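Local coordinates for protein neurotoxin (Clostridium botulinum, PDB 3N7L) that probably binds gangliosides on nerve-cell membranes through its receptor-binding domain, the part of a botulinum neurotoxin that recognises the target cell, at residues T371-I376 and E404-L409; T327-L332 and I398-I403. All coordinates share one frame; numbering follows the deposited sequence.

Interaction 1: residues T371-I376 and E404-L409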
loop_
_atom_site.group_PDB
_atom_site.type_symbol
_atom_site.label_atom_id
_atom_site.label_comp_id
_atom_site.label_asym_id
_atom_site.label_seq_id
_atom_site.Cartn_x
_atom_site.Cartn_y
_atom_site.Cartn_z
ATOM N N THR A 371 -15.385 -11.262 20.772
ATOM C CA THR A 371 -14.814 -11.679 19.494
ATOM C C THR A 371 -15.738 -12.650 18.754
ATOM O O THR A 371 -15.373 -13.203 17.713
ATOM C CB THR A 371 -13.434 -12.340 19.685
ATOM O OG1 THR A 371 -13.494 -13.263 20.776
ATOM C CG2 THR A 371 -12.369 -11.289 19.964
ATOM N N ASN A 372 -16.940 -12.847 19.291
ATOM C CA ASN A 372 -17.917 -13.732 18.671
ATOM C C ASN A 372 -18.589 -12.982 17.530
ATOM O O ASN A 372 -19.130 -11.894 17.724
ATOM C CB ASN A 372 -18.954 -14.182 19.701
ATOM C CG ASN A 372 -18.332 -14.973 20.835
ATOM O OD1 ASN A 372 -17.704 -16.010 20.610
ATOM N ND2 ASN A 372 -18.493 -14.484 22.061
ATOM N N ARG A 373 -18.549 -13.575 16.341
ATOM C CA ARG A 373 -19.110 -12.952 15.149
ATOM C C ARG A 373 -20.583 -13.241 14.911
ATOM O O ARG A 373 -21.041 -14.372 15.080
ATOM C CB ARG A 373 -18.299 -13.385 13.928
ATOM C CG ARG A 373 -16.807 -13.165 14.101
ATOM C CD ARG A 373 -16.022 -13.637 12.893
ATOM N NE ARG A 373 -14.589 -13.423 13.075
ATOM C CZ ARG A 373 -13.676 -13.659 12.139
ATOM N NH1 ARG A 373 -12.392 -13.435 12.389
ATOM N NH2 ARG A 373 -14.044 -14.119 10.949
ATOM N N LEU A 374 -21.314 -12.209 14.499
ATOM C CA LEU A 374 -22.743 -12.323 14.214
ATOM C C LEU A 374 -23.053 -12.046 12.749
ATOM O O LEU A 374 -24.121 -12.397 12.260
ATOM C CB LEU A 374 -23.541 -11.334 15.065
ATOM C CG LEU A 374 -23.485 -11.491 16.583
ATOM C CD1 LEU A 374 -24.383 -10.445 17.227
ATOM C CD2 LEU A 374 -23.931 -12.894 16.967
ATOM N N GLY A 375 -22.128 -11.395 12.052
ATOM C CA GLY A 375 -22.367 -11.084 10.655
ATOM C C GLY A 375 -21.193 -10.374 10.012
ATOM O O GLY A 375 -20.175 -10.147 10.660
ATOM N N ILE A 376 -21.332 -10.023 8.739
ATOM C CA ILE A 376 -20.255 -9.344 8.034
ATOM C C ILE A 376 -20.759 -8.036 7.421
ATOM O O ILE A 376 -21.931 -7.919 7.067
ATOM C CB ILE A 376 -19.647 -10.275 6.945
ATOM C CG1 ILE A 376 -18.380 -9.647 6.365
ATOM C CG2 ILE A 376 -20.674 -10.562 5.851
ATOM C CD1 ILE A 376 -17.646 -10.554 5.404
ATOM N N GLU A 404 -26.765 -13.807 9.969
ATOM C CA GLU A 404 -26.325 -15.179 10.197
ATOM C C GLU A 404 -25.696 -15.950 9.045
ATOM O O GLU A 404 -24.710 -16.662 9.234
ATOM C CB GLU A 404 -27.492 -15.988 10.752
ATOM C CG GLU A 404 -27.113 -17.365 11.229
ATOM C CD GLU A 404 -28.324 -18.166 11.635
ATOM O OE1 GLU A 404 -29.165 -17.620 12.384
ATOM O OE2 GLU A 404 -28.434 -19.339 11.211
ATOM N N HIS A 405 -26.263 -15.823 7.856
ATOM C CA HIS A 405 -25.747 -16.559 6.716
ATOM C C HIS A 405 -24.993 -15.668 5.742
ATOM O O HIS A 405 -25.600 -14.948 4.951
ATOM C CB HIS A 405 -26.904 -17.274 6.012
ATOM C CG HIS A 405 -27.743 -18.102 6.937
ATOM N ND1 HIS A 405 -28.757 -17.566 7.703
ATOM C CD2 HIS A 405 -27.678 -19.414 7.265
ATOM C CE1 HIS A 405 -29.279 -18.511 8.463
ATOM N NE2 HIS A 405 -28.643 -19.642 8.217
ATOM N N TYR A 406 -23.665 -15.730 5.799
ATOM C CA TYR A 406 -22.825 -14.913 4.929
ATOM C C TYR A 406 -21.571 -15.630 4.423
ATOM O O TYR A 406 -20.552 -14.995 4.156
ATOM C CB TYR A 406 -22.431 -13.626 5.662
ATOM C CG TYR A 406 -21.694 -13.844 6.969
ATOM C CD1 TYR A 406 -20.312 -14.023 6.993
ATOM C CD2 TYR A 406 -22.382 -13.873 8.182
ATOM C CE1 TYR A 406 -19.629 -14.223 8.194
ATOM C CE2 TYR A 406 -21.710 -14.074 9.389
ATOM C CZ TYR A 406 -20.334 -14.247 9.385
ATOM O OH TYR A 406 -19.664 -14.439 10.570
ATOM N N ALA A 407 -21.647 -16.948 4.280
ATOM C CA ALA A 407 -20.503 -17.718 3.804
ATOM C C ALA A 407 -20.085 -17.265 2.403
ATOM O O ALA A 407 -18.896 -17.143 2.113
ATOM C CB ALA A 407 -20.834 -19.210 3.805
ATOM N N SER A 408 -21.062 -17.004 1.541
ATOM C CA SER A 408 -20.767 -16.562 0.183
ATOM C C SER A 408 -20.120 -15.182 0.145
ATOM O O SER A 408 -19.273 -14.915 -0.705
ATOM C CB SER A 408 -22.040 -16.547 -0.662
ATOM O OG SER A 408 -22.568 -17.854 -0.802
ATOM N N LEU A 409 -20.521 -14.307 1.064
ATOM C CA LEU A 409 -19.971 -12.952 1.126
ATOM C C LEU A 409 -18.539 -12.951 1.634
ATOM O O LEU A 409 -17.767 -12.026 1.374
ATOM C CB LEU A 409 -20.825 -12.076 2.045
ATOM C CG LEU A 409 -22.079 -11.449 1.442
ATOM C CD1 LEU A 409 -22.841 -10.722 2.526
ATOM C CD2 LEU A 409 -21.687 -10.481 0.335
HETATM O O HOH W 1 -16.766 -15.542 10.391
HETATM O O HOH W 2 -21.038 -15.563 12.577
#

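Interaction 2: residues T327-L332 and I398-I403. With SO4 (sulfate ion), chain D.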
loop_
_atom_site.group_PDB
_atom_site.type_symbol
_atom_site.label_atom_id
_atom_site.label_comp_id
_atom_site.label_asym_id
_atom_site.label_seq_id
_atom_site.Cartn_x
_atom_site.Cartn_y
_atom_site.Cartn_z
ATOM N N THR A 327 -33.888 -10.465 3.859
ATOM C CA THR A 327 -33.611 -11.479 4.869
ATOM C C THR A 327 -32.179 -11.368 5.373
ATOM O O THR A 327 -31.238 -11.324 4.587
ATOM C CB THR A 327 -33.821 -12.907 4.308
ATOM O OG1 THR A 327 -35.142 -13.020 3.767
ATOM C CG2 THR A 327 -33.651 -13.942 5.411
ATOM N N ASP A 328 -32.026 -11.328 6.691
ATOM C CA ASP A 328 -30.715 -11.236 7.328
ATOM C C ASP A 328 -29.916 -9.982 6.985
ATOM O O ASP A 328 -28.691 -9.980 7.091
ATOM C CB ASP A 328 -29.875 -12.468 6.989
ATOM C CG ASP A 328 -30.501 -13.755 7.483
ATOM O OD1 ASP A 328 -30.758 -13.862 8.703
ATOM O OD2 ASP A 328 -30.729 -14.657 6.649
ATOM N N LEU A 329 -30.599 -8.921 6.577
ATOM C CA LEU A 329 -29.913 -7.678 6.252
ATOM C C LEU A 329 -30.318 -6.566 7.210
ATOM O O LEU A 329 -31.496 -6.371 7.485
ATOM C CB LEU A 329 -30.220 -7.256 4.816
ATOM C CG LEU A 329 -29.667 -8.167 3.718
ATOM C CD1 LEU A 329 -30.261 -7.757 2.374
ATOM C CD2 LEU A 329 -28.147 -8.083 3.693
ATOM N N VAL A 330 -29.335 -5.847 7.732
ATOM C CA VAL A 330 -29.611 -4.744 8.639
ATOM C C VAL A 330 -28.701 -3.586 8.225
ATOM O O VAL A 330 -27.479 -3.738 8.136
ATOM C CB VAL A 330 -29.368 -5.158 10.121
ATOM C CG1 VAL A 330 -27.960 -5.716 10.287
ATOM C CG2 VAL A 330 -29.591 -3.963 11.042
ATOM N N PRO A 331 -29.288 -2.415 7.946
ATOM C CA PRO A 331 -28.459 -1.281 7.539
ATOM C C PRO A 331 -27.614 -0.718 8.666
ATOM O O PRO A 331 -27.968 -0.826 9.838
ATOM C CB PRO A 331 -29.485 -0.269 7.054
ATOM C CG PRO A 331 -30.599 -0.477 8.040
ATOM C CD PRO A 331 -30.691 -2.001 8.122
ATOM N N LEU A 332 -26.498 -0.108 8.289
ATOM C CA LEU A 332 -25.595 0.517 9.233
ATOM C C LEU A 332 -25.762 2.031 9.073
ATOM O O LEU A 332 -25.709 2.548 7.954
ATOM C CB LEU A 332 -24.151 0.128 8.924
ATOM C CG LEU A 332 -23.163 0.616 9.982
ATOM C CD1 LEU A 332 -23.395 -0.181 11.266
ATOM C CD2 LEU A 332 -21.736 0.439 9.485
ATOM N N ILE A 398 -25.916 1.847 0.523
ATOM C CA ILE A 398 -25.621 1.899 1.943
ATOM C C ILE A 398 -24.756 0.773 2.481
ATOM O O ILE A 398 -24.643 -0.291 1.873
ATOM C CB ILE A 398 -26.920 1.826 2.766
ATOM C CG1 ILE A 398 -27.612 0.479 2.494
ATOM C CG2 ILE A 398 -27.857 2.979 2.401
ATOM C CD1 ILE A 398 -28.627 0.077 3.546
ATOM N N PRO A 399 -24.125 1.008 3.638
ATOM C CA PRO A 399 -23.295 -0.022 4.256
ATOM C C PRO A 399 -24.376 -0.910 4.887
ATOM O O PRO A 399 -25.334 -0.397 5.468
ATOM C CB PRO A 399 -22.477 0.763 5.283
ATOM C CG PRO A 399 -23.398 1.863 5.674
ATOM C CD PRO A 399 -24.044 2.280 4.381
ATOM N N VAL A 400 -24.243 -2.223 4.751
ATOM C CA VAL A 400 -25.246 -3.146 5.262
ATOM C C VAL A 400 -24.592 -4.392 5.850
ATOM O O VAL A 400 -23.554 -4.843 5.378
ATOM C CB VAL A 400 -26.215 -3.567 4.112
ATOM C CG1 VAL A 400 -25.443 -4.319 3.037
ATOM C CG2 VAL A 400 -27.355 -4.413 4.645
ATOM N N ILE A 401 -25.200 -4.939 6.894
ATOM C CA ILE A 401 -24.668 -6.135 7.529
ATOM C C ILE A 401 -25.528 -7.353 7.183
ATOM O O ILE A 401 -26.749 -7.292 7.245
ATOM C CB ILE A 401 -24.630 -5.972 9.065
ATOM C CG1 ILE A 401 -23.742 -4.780 9.440
ATOM C CG2 ILE A 401 -24.088 -7.241 9.718
ATOM C CD1 ILE A 401 -23.739 -4.459 10.911
ATOM N N LYS A 402 -24.882 -8.446 6.782
ATOM C CA LYS A 402 -25.589 -9.690 6.479
ATOM C C LYS A 402 -25.394 -10.490 7.763
ATOM O O LYS A 402 -24.278 -10.894 8.090
ATOM C CB LYS A 402 -24.949 -10.412 5.289
ATOM C CG LYS A 402 -25.596 -11.752 4.955
ATOM C CD LYS A 402 -27.057 -11.585 4.544
ATOM C CE LYS A 402 -27.740 -12.935 4.344
ATOM N NZ LYS A 402 -27.074 -13.739 3.289
ATOM N N ILE A 403 -26.482 -10.719 8.487
ATOM C CA ILE A 403 -26.412 -11.395 9.772
ATOM C C ILE A 403 -25.883 -12.825 9.909
ATOM O O ILE A 403 -24.675 -13.035 9.959
ATOM C CB ILE A 403 -27.770 -11.269 10.497
ATOM C CG1 ILE A 403 -28.060 -9.786 10.720
ATOM C CG2 ILE A 403 -27.739 -11.971 11.851
ATOM C CD1 ILE A 403 -26.940 -9.056 11.441
HETATM S S SO4 D . -35.427 -10.876 8.396
HETATM O O1 SO4 D . -36.261 -10.590 7.219
HETATM O O2 SO4 D . -35.984 -10.198 9.580
HETATM O O3 SO4 D . -34.027 -10.401 8.172
HETATM O O4 SO4 D . -35.396 -12.335 8.607
#

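Interaction 1: residues T371-I376 and E404-L409
G375 and I376, in strand 373-384, pass alongside the irregular segment that carries Y406, with the CA atoms of G375 and E404 5.7 Å apart and no direct hydrogen bond joining 371-376 to 404-409. The contact is a worked example of an aromatic ring laid over a strand: Y406 does most of the touching. Its CG sits between the backbone N and the carbonyl carbon (chi1 58°), which swings the ring back over G375 and I376. The ring rests on the main chain of G375, CE2 of Y406 lying 3.3 Å from CA of G375. Over the same face comes I376, whose CB stands 4.2 Å from the ring centroid and 26° off the normal, a CH-pi contact. The CG2 branch of I376 reaches past the ring to its root, 3.5 Å from CB of Y406, and also meets CD1 of L409 at 4.0 Å; one methyl thus fills the angle between tyrosine and leucine.

At the far end of the ring the polar chemistry is indirect. The hydroxyl OH of Y406 is 2.7 Å from a water that donates to the carbonyl O of R373, and a second water links the same hydroxyl to NH2 of R373. Two bridges therefore hold the phenol end beside the strand, while the extended arginine carries its NH1 on to a salt bridge with E300 and its guanidinium to a cation-pi contact with F364.

Within the C-terminal, trefoil-type receptor-binding domain, segment 404-409 follows strand 394-402 and folds back over strand 373-384, where Y406 and I376 both also touch F364 of the adjoining strand 359-366.

Interaction 2: residues T327-L332 and I398-I403
V330 and I401 exchange two backbone hydrogen bonds, N of V330 to O of I401 at 3.0 Å and N of I401 to O of V330 at 2.9 Å, as a hydrogen-bonded pair of neighbouring antiparallel strands in the sheet of the C-terminal, trefoil-type receptor-binding domain. The N-to-C directions of 329-332 and 398-402 make an angle of 142°. On one side N of L332 donates to O of P399 at 3.1 Å, from above the carbonyl plane; on the other, N of I403 reaches O of D328 at 2.7 Å. P331 loses nothing across this pairing, because its site opposite V400 is non-hydrogen-bonded, whereas P399 accepts from L332 but cannot donate back, and its CG lies against O of L332. CA-H groups of L329 and K402 give O of I401 and O of D328 an additional, weaker partner.

V330 and I401 lie side by side on one face, CG1 of V330 3.6 Å from CB of I401, and that methyl also meets CD1 of I403. The other face carries L329, whose CD2 fits between CG2 of V400 and CD of K402. Bends at chi2 and chi4 bring CE of K402 across D328, 3.4 Å from its CB. NZ of K402 is hydrogen-bonded to O of H405, and OD2 of D328 remains 5.0 Å from that nitrogen, too far for a salt bridge, though the opposite charges probably attract weakly. N of D328 is satisfied by O3 of a sulfate, probably from the crystallisation liquor, at 2.7 Å; N324 also binds this ion.

Cohesion therefore comes from backbone hydrogen bonds flanked by apolar side chains, with one reciprocal bond lost at P399, while charge enters at the D328 end, where a main-chain N-H can accommodate an anion.

Strand 394-402 and its continuation join the two contacts: interaction 2 pairs it with strand 329-335, and interaction 1 folds the following turn over strand 373-384, its other neighbour in the sheet. A probable backbone hydrogen bond from K402 N to I376 O, 3.0 Å, ties them directly, and CD1 of L409 packs on CB of K402. Both are partly buried, interaction 2 the more so and interaction 1 nearer the surface, and interaction 2 buries about twice the area, 591 against 277 Å². Within the sheet, direct main-chain bonds dominate; where the chain leaves it, aromatic and aliphatic packing takes over and water mediates the polar links.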